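Local coordinates for protein Blo t 1 allergen (Blomia tropicalis, PDB 5JT8) that is a mite allergen and probably a papain-family cysteine protease, captured as a proform with its propeptide inhibitor domain still covering the enzyme, at residues A[55-59]-A[259-263]; A[48-52]-A[76-82]; A[66-70]-A[267-271]. All blocks are in the same frame, centred on the assembly; numbering follows the deposited sequence.

Interaction 1 (A[55-59]-A[259-263]); sequences QLKWV and NYFRN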
# COMPACT_ATOMS: atom_id res chain seq x y z
N GLN A 55 -11.27 -19.11 -4.02
CA GLN A 55 -9.99 -18.40 -4.01
C GLN A 55 -8.86 -19.42 -4.09
O GLN A 55 -7.88 -19.20 -4.79
CB GLN A 55 -9.82 -17.52 -2.76
CG GLN A 55 -10.38 -16.11 -2.89
CD GLN A 55 -9.68 -15.27 -3.95
OE1 GLN A 55 -8.58 -14.75 -3.73
NE2 GLN A 55 -10.32 -15.12 -5.10
N LEU A 56 -9.01 -20.53 -3.37
CA LEU A 56 -8.04 -21.61 -3.46
C LEU A 56 -8.05 -22.20 -4.86
O LEU A 56 -7.01 -22.58 -5.40
CB LEU A 56 -8.32 -22.71 -2.44
CG LEU A 56 -7.31 -23.85 -2.52
CD1 LEU A 56 -5.91 -23.36 -2.18
CD2 LEU A 56 -7.70 -24.99 -1.62
N LYS A 57 -9.25 -22.28 -5.43
CA LYS A 57 -9.40 -22.73 -6.81
C LYS A 57 -8.62 -21.81 -7.76
O LYS A 57 -7.87 -22.28 -8.61
CB LYS A 57 -10.88 -22.77 -7.19
CG LYS A 57 -11.16 -23.43 -8.52
CD LYS A 57 -12.65 -23.36 -8.86
CE LYS A 57 -12.99 -24.18 -10.09
NZ LYS A 57 -14.46 -24.24 -10.30
N TRP A 58 -8.80 -20.50 -7.61
CA TRP A 58 -8.09 -19.54 -8.46
C TRP A 58 -6.58 -19.66 -8.31
O TRP A 58 -5.84 -19.51 -9.28
CB TRP A 58 -8.52 -18.10 -8.16
CG TRP A 58 -7.97 -17.12 -9.15
CD1 TRP A 58 -8.60 -16.64 -10.27
CD2 TRP A 58 -6.67 -16.52 -9.14
NE1 TRP A 58 -7.77 -15.77 -10.95
CE2 TRP A 58 -6.58 -15.68 -10.27
CE3 TRP A 58 -5.57 -16.60 -8.27
CZ2 TRP A 58 -5.44 -14.94 -10.56
CZ3 TRP A 58 -4.44 -15.86 -8.56
CH2 TRP A 58 -4.38 -15.04 -9.70
N VAL A 59 -6.12 -19.92 -7.08
CA VAL A 59 -4.70 -20.01 -6.79
C VAL A 59 -4.06 -21.21 -7.49
O VAL A 59 -3.07 -21.07 -8.19
CB VAL A 59 -4.43 -20.11 -5.27
CG1 VAL A 59 -2.98 -20.50 -4.99
CG2 VAL A 59 -4.77 -18.80 -4.58
N ASN A 259 -7.27 -10.03 -8.64
CA ASN A 259 -6.92 -11.39 -8.23
C ASN A 259 -5.44 -11.69 -8.29
O ASN A 259 -4.88 -12.29 -7.37
CB ASN A 259 -7.67 -12.41 -9.09
CG ASN A 259 -9.05 -12.71 -8.57
OD1 ASN A 259 -9.25 -12.83 -7.36
ND2 ASN A 259 -10.02 -12.83 -9.48
N TYR A 260 -4.79 -11.26 -9.36
CA TYR A 260 -3.36 -11.53 -9.56
C TYR A 260 -2.52 -10.78 -8.53
O TYR A 260 -1.60 -11.34 -7.93
CB TYR A 260 -2.94 -11.15 -10.98
CG TYR A 260 -3.63 -11.97 -12.05
CD1 TYR A 260 -4.89 -11.60 -12.53
CD2 TYR A 260 -3.05 -13.12 -12.58
CE1 TYR A 260 -5.54 -12.35 -13.50
CE2 TYR A 260 -3.69 -13.88 -13.54
CZ TYR A 260 -4.93 -13.49 -14.00
OH TYR A 260 -5.58 -14.23 -14.97
N PHE A 261 -2.82 -9.50 -8.33
CA PHE A 261 -2.08 -8.74 -7.34
C PHE A 261 -2.38 -9.26 -5.94
O PHE A 261 -1.48 -9.43 -5.12
CB PHE A 261 -2.40 -7.25 -7.42
CG PHE A 261 -1.57 -6.43 -6.49
CD1 PHE A 261 -0.29 -6.03 -6.84
CD2 PHE A 261 -2.05 -6.11 -5.22
CE1 PHE A 261 0.49 -5.30 -5.98
CE2 PHE A 261 -1.27 -5.39 -4.34
CZ PHE A 261 -0.00 -4.97 -4.72
N ARG A 262 -3.66 -9.52 -5.69
CA ARG A 262 -4.14 -10.05 -4.41
C ARG A 262 -3.33 -11.23 -3.89
O ARG A 262 -2.92 -11.27 -2.73
CB ARG A 262 -5.61 -10.45 -4.55
CG ARG A 262 -6.29 -10.92 -3.29
CD ARG A 262 -7.79 -11.08 -3.55
NE ARG A 262 -8.46 -11.72 -2.43
CZ ARG A 262 -9.77 -11.98 -2.38
NH1 ARG A 262 -10.55 -11.64 -3.40
NH2 ARG A 262 -10.28 -12.58 -1.32
N ASN A 263 -3.09 -12.19 -4.77
CA ASN A 263 -2.46 -13.44 -4.35
C ASN A 263 -1.00 -13.54 -4.74
O ASN A 263 -0.42 -14.62 -4.64
CB ASN A 263 -3.22 -14.62 -4.94
CG ASN A 263 -4.59 -14.75 -4.35
OD1 ASN A 263 -4.74 -15.23 -3.22
ND2 ASN A 263 -5.60 -14.31 -5.08
O HOH W 1 -6.99 -14.99 -1.89
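Q55 meets N263 by its amide oxygen: N263 ND2 gives a nearly straight hydrogen bond to Q55 OE1 (3.3 Å, 171° at the hydrogen), with that oxygen in the N263 amide plane. The second N-H of ND2 goes to N259 O at 3.1 Å. That carbonyl also accepts N263 N, just past the end of helix 259-262, so two donors grip it. On its other branch Q55 donates weakly from NE2 to N259 OD1 (3.4 Å). A bend at chi2 (-64°) folds the Q55 amide over the R262 guanidinium, planes 18° apart. R262 NE gives no hydrogen bond to Q55 OE1, which lies over the guanidinium face; R262 NH2 is instead bonded to the carbonyl of Y75 and probably to that of M78. A water modelled between Q55 OE1 and N263 OD1 sits too close to OE1 to be relied on. N259 CB lies 4.0 Å from the centroid of the six-membered ring of W58, over the face, while W58 CZ2 points into the middle of the Y260 face as a T-shaped stack (centroids 4.9 Å apart). Here propeptide helix 42-62 lies against the short protease helix 259-262, with H62 stacked on W58 and helix 80-88 beside N259 and R262.

Interaction 2 (A[48-52]-A[76-82]); sequences REHHF and SDMSEQE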
# COMPACT_ATOMS: atom_id res chain seq x y z
N ARG A 48 -18.55 -18.31 3.60
CA ARG A 48 -17.17 -17.88 3.76
C ARG A 48 -16.15 -18.88 3.20
O ARG A 48 -15.17 -18.47 2.59
CB ARG A 48 -16.91 -17.61 5.24
CG ARG A 48 -15.55 -17.07 5.56
CD ARG A 48 -15.34 -15.70 4.95
NE ARG A 48 -16.19 -14.64 5.48
CZ ARG A 48 -16.19 -13.40 4.99
NH1 ARG A 48 -15.41 -13.09 3.97
NH2 ARG A 48 -16.98 -12.47 5.51
N GLU A 49 -16.37 -20.17 3.41
CA GLU A 49 -15.42 -21.15 2.89
C GLU A 49 -15.64 -21.39 1.41
O GLU A 49 -14.75 -21.89 0.73
CB GLU A 49 -15.50 -22.49 3.63
CG GLU A 49 -16.86 -22.97 4.16
CD GLU A 49 -16.65 -23.95 5.33
OE1 GLU A 49 -15.95 -23.58 6.31
OE2 GLU A 49 -17.10 -25.14 5.24
N HIS A 50 -16.81 -21.01 0.91
CA HIS A 50 -17.03 -21.02 -0.53
C HIS A 50 -16.09 -20.03 -1.23
O HIS A 50 -15.46 -20.35 -2.24
CB HIS A 50 -18.48 -20.68 -0.88
CG HIS A 50 -18.73 -20.52 -2.35
ND1 HIS A 50 -18.54 -21.55 -3.25
CD2 HIS A 50 -19.11 -19.45 -3.09
CE1 HIS A 50 -18.81 -21.13 -4.47
NE2 HIS A 50 -19.16 -19.86 -4.40
N HIS A 51 -16.00 -18.83 -0.67
CA HIS A 51 -15.07 -17.83 -1.17
C HIS A 51 -13.64 -18.32 -1.03
O HIS A 51 -12.83 -18.11 -1.92
CB HIS A 51 -15.26 -16.49 -0.47
CG HIS A 51 -16.52 -15.79 -0.86
ND1 HIS A 51 -17.06 -14.76 -0.12
CD2 HIS A 51 -17.36 -15.98 -1.91
CE1 HIS A 51 -18.17 -14.34 -0.71
NE2 HIS A 51 -18.37 -15.06 -1.79
N PHE A 52 -13.33 -18.98 0.08
CA PHE A 52 -12.00 -19.56 0.25
C PHE A 52 -11.72 -20.66 -0.77
O PHE A 52 -10.62 -20.75 -1.30
CB PHE A 52 -11.80 -20.13 1.64
CG PHE A 52 -10.56 -20.96 1.77
CD1 PHE A 52 -9.33 -20.37 2.00
CD2 PHE A 52 -10.61 -22.34 1.62
CE1 PHE A 52 -8.18 -21.13 2.11
CE2 PHE A 52 -9.47 -23.11 1.72
CZ PHE A 52 -8.25 -22.51 1.96
N SER A 76 -8.02 -14.44 1.93
CA SER A 76 -8.52 -15.36 0.91
C SER A 76 -9.95 -15.85 1.12
O SER A 76 -10.47 -16.64 0.33
CB SER A 76 -7.60 -16.58 0.81
OG SER A 76 -6.29 -16.20 0.43
N ASP A 77 -10.59 -15.40 2.19
CA ASP A 77 -11.94 -15.84 2.48
C ASP A 77 -12.99 -14.83 1.99
O ASP A 77 -14.18 -15.06 2.13
CB ASP A 77 -12.09 -16.13 3.98
CG ASP A 77 -11.81 -14.91 4.85
OD1 ASP A 77 -11.01 -14.03 4.43
OD2 ASP A 77 -12.37 -14.83 5.97
N MET A 78 -12.53 -13.74 1.39
CA MET A 78 -13.46 -12.76 0.84
C MET A 78 -13.52 -12.83 -0.68
O MET A 78 -12.56 -13.25 -1.34
CB MET A 78 -13.08 -11.34 1.28
CG MET A 78 -12.91 -11.17 2.78
SD MET A 78 -12.41 -9.51 3.29
CE MET A 78 -11.92 -9.83 4.98
N SER A 79 -14.64 -12.41 -1.25
CA SER A 79 -14.74 -12.29 -2.70
C SER A 79 -14.02 -11.03 -3.14
O SER A 79 -13.63 -10.20 -2.31
CB SER A 79 -16.21 -12.25 -3.14
OG SER A 79 -16.89 -11.16 -2.54
N GLU A 80 -13.83 -10.87 -4.45
CA GLU A 80 -13.18 -9.67 -4.97
C GLU A 80 -13.95 -8.42 -4.55
O GLU A 80 -13.35 -7.42 -4.12
CB GLU A 80 -13.07 -9.75 -6.49
CG GLU A 80 -12.39 -8.56 -7.12
CD GLU A 80 -12.07 -8.79 -8.58
OE1 GLU A 80 -11.76 -7.80 -9.29
OE2 GLU A 80 -12.11 -9.96 -9.01
N GLN A 81 -15.27 -8.49 -4.65
CA GLN A 81 -16.12 -7.39 -4.20
C GLN A 81 -15.89 -7.06 -2.71
O GLN A 81 -15.71 -5.90 -2.35
CB GLN A 81 -17.60 -7.75 -4.44
CG GLN A 81 -18.50 -6.55 -4.68
CD GLN A 81 -19.93 -6.94 -5.02
OE1 GLN A 81 -20.25 -8.13 -5.15
NE2 GLN A 81 -20.80 -5.95 -5.18
N GLU A 82 -15.85 -8.10 -1.87
CA GLU A 82 -15.73 -7.92 -0.42
C GLU A 82 -14.36 -7.36 -0.02
O GLU A 82 -14.27 -6.39 0.74
CB GLU A 82 -15.99 -9.25 0.31
CG GLU A 82 -17.45 -9.70 0.27
CD GLU A 82 -17.73 -10.93 1.14
OE1 GLU A 82 -16.82 -11.77 1.32
OE2 GLU A 82 -18.87 -11.06 1.64
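R48 curls back on D77, and H51 lies beside it; together they divide this contact into a close inner half and a slacker outer one. Inside, backbone nearly meets backbone: F52 CA and D77 CA are 4.3 Å apart, and F52 CA makes a CA-H...O contact with S76 O (3.3 Å). H51 CB presses on D77 O at 3.2 Å. Bends at chi2 and chi3 (64° and 66°) wrap the R48 chain round D77, bringing CD to 3.3 Å from D77 OD2 and letting NH1 donate to D77 O (3.0 Å). This donor stands above the carbonyl plane and off the lone pairs. The R48–D77 salt bridge is long and purely electrostatic, since OD2 lies well out of the guanidinium plane and takes a hydrogen bond with Y39 instead. R48 and F52 belong to the ERFNIN signature of helix 42-62, and D77 closes the GNFD-like motif, as in cathepsin L-like propeptides, where this arginine and aspartate join the two motifs. F52, S76 and D77 are buried; farther out, at the partly exposed S79 and E82, most of the hydrogen bonds are weak. E82 OE1 forms a salt bridge with R48 NH1 (3.3 Å), yet its bond from H51 ND1 is weak and strongly bent (122°). E82 also completes a capping box with S79 at the start of helix 80-88, both bonds weak. S79 CB sits over the centre of the H51 ring (3.8 Å from the centroid), whereas the E82 carboxylate stands almost perpendicular to that ring. The acid would probably favour a protonated H51, although R48 shares its charge.

Interaction 3 (A[66-70]-A[267-271]); sequences DGVEY and GVLRG
The D66 carboxylate and the R270 guanidinium meet edge to edge, their planes only 11° apart, in a side-on salt bridge. R270 NH2 donates to D66 OD1 (2.6 Å) and R270 NE to D66 OD2 (3.1 Å), each oxygen using its syn lone pair; a weak extra bond runs from NH2 to OD2. A turn at chi3 (-53°) swings the arginine tip round so that NE and NH2 both face the acid. The other flat group, the Y70 ring, is also touched at its edge, where L269 CD1 comes 3.2 Å from Y70 OH; W58 makes an edge-to-face contact with the same ring. Between these two ends the two segments approach most closely, by CA atoms, at V68 and G267, 4.4 Å apart. G267 adopts a positive phi and has no side chain to hold V68 off. V68 CG2 reaches past it to V268 O (3.3 Å). Bonds of E69 with the backbone of G265 and N266 just before the segment fit the way propeptides of this family pair with the propeptide-binding loop of the enzyme, as in procathepsin L. L269 in turn joins strand 312-316, tying that loop to the protease sheet. On the exposed side, one water donates to D66 OD2 (2.7 Å) and accepts from R270 N (3.0 Å), a water-mediated link in addition to the salt bridge. A second water lies between D66 O and V268 O.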
# COMPACT_ATOMS: atom_id res chain seq x y z
N ASP A 66 3.27 -18.33 -16.27
CA ASP A 66 4.18 -17.26 -16.68
C ASP A 66 5.29 -17.12 -15.64
O ASP A 66 5.85 -16.04 -15.45
CB ASP A 66 3.42 -15.94 -16.86
CG ASP A 66 4.20 -14.93 -17.68
OD1 ASP A 66 4.76 -15.32 -18.73
OD2 ASP A 66 4.25 -13.74 -17.28
N GLY A 67 5.58 -18.23 -14.96
CA GLY A 67 6.56 -18.25 -13.88
C GLY A 67 6.25 -17.23 -12.79
O GLY A 67 7.13 -16.47 -12.40
N VAL A 68 5.01 -17.19 -12.33
CA VAL A 68 4.65 -16.31 -11.23
C VAL A 68 3.94 -17.12 -10.16
O VAL A 68 3.04 -17.91 -10.45
CB VAL A 68 3.74 -15.15 -11.70
CG1 VAL A 68 3.31 -14.31 -10.51
CG2 VAL A 68 4.47 -14.28 -12.74
N GLU A 69 4.38 -16.95 -8.92
CA GLU A 69 3.81 -17.66 -7.80
C GLU A 69 2.58 -16.95 -7.26
O GLU A 69 2.60 -15.73 -7.08
CB GLU A 69 4.85 -17.80 -6.70
CG GLU A 69 4.35 -18.43 -5.42
CD GLU A 69 5.36 -18.30 -4.29
OE1 GLU A 69 6.14 -17.32 -4.30
OE2 GLU A 69 5.39 -19.18 -3.40
N TYR A 70 1.50 -17.70 -7.03
CA TYR A 70 0.33 -17.17 -6.32
C TYR A 70 0.05 -18.01 -5.08
O TYR A 70 0.35 -19.21 -5.06
CB TYR A 70 -0.89 -17.12 -7.23
CG TYR A 70 -0.67 -16.30 -8.48
CD1 TYR A 70 -0.75 -14.92 -8.43
CD2 TYR A 70 -0.34 -16.91 -9.69
CE1 TYR A 70 -0.53 -14.16 -9.55
CE2 TYR A 70 -0.12 -16.15 -10.82
CZ TYR A 70 -0.21 -14.77 -10.74
OH TYR A 70 -0.00 -13.99 -11.85
N GLY A 267 7.86 -13.60 -8.31
CA GLY A 267 7.72 -13.46 -9.76
C GLY A 267 7.37 -12.06 -10.21
O GLY A 267 7.07 -11.18 -9.40
N VAL A 268 7.41 -11.82 -11.52
CA VAL A 268 7.03 -10.51 -12.04
C VAL A 268 5.66 -10.58 -12.69
O VAL A 268 5.45 -11.28 -13.67
CB VAL A 268 8.04 -9.96 -13.06
CG1 VAL A 268 7.56 -8.61 -13.57
CG2 VAL A 268 9.41 -9.84 -12.43
N LEU A 269 4.72 -9.85 -12.10
CA LEU A 269 3.37 -9.78 -12.62
C LEU A 269 3.35 -9.01 -13.93
O LEU A 269 3.55 -7.79 -13.94
CB LEU A 269 2.45 -9.13 -11.58
CG LEU A 269 0.94 -9.35 -11.78
CD1 LEU A 269 0.63 -10.85 -11.88
CD2 LEU A 269 0.17 -8.71 -10.64
N ARG A 270 3.11 -9.72 -15.02
CA ARG A 270 3.02 -9.12 -16.35
C ARG A 270 1.60 -9.17 -16.90
O ARG A 270 0.81 -10.03 -16.50
CB ARG A 270 3.96 -9.83 -17.34
CG ARG A 270 5.44 -9.71 -17.07
CD ARG A 270 6.23 -10.18 -18.29
NE ARG A 270 5.83 -11.52 -18.70
CZ ARG A 270 6.29 -12.14 -19.78
NH1 ARG A 270 7.18 -11.54 -20.57
NH2 ARG A 270 5.86 -13.36 -20.08
N GLY A 271 1.29 -8.27 -17.83
CA GLY A 271 0.03 -8.30 -18.55
C GLY A 271 -1.24 -8.16 -17.71
O GLY A 271 -2.29 -8.64 -18.11
O HOH W 2 6.80 -13.17 -15.13
O HOH W 3 2.66 -12.64 -15.35

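How the interactions relate
Along the chain the segments run 48-52, 55-59, 66-70, 76-82, 259-263 and 267-271, so every pair of contacts interleaves. Interaction 2 lies wholly within the propeptide, whereas interactions 1 and 3 join it to the protease domain. Interaction 1 is in the middle: its centre is about 10 Å from that of interaction 2, with which it shares helix 42-62, and about 12 Å from that of interaction 3. The centres of interactions 2 and 3 are about 22 Å apart, and these two do not touch. R262 probably bonds M78 O, and Y260 packs against Y70 and L269, linking the three. The internally braced propeptide is thus held against helix 259-262 and strand 268-269, consistent with an inhibitory prodomain docked on the enzyme.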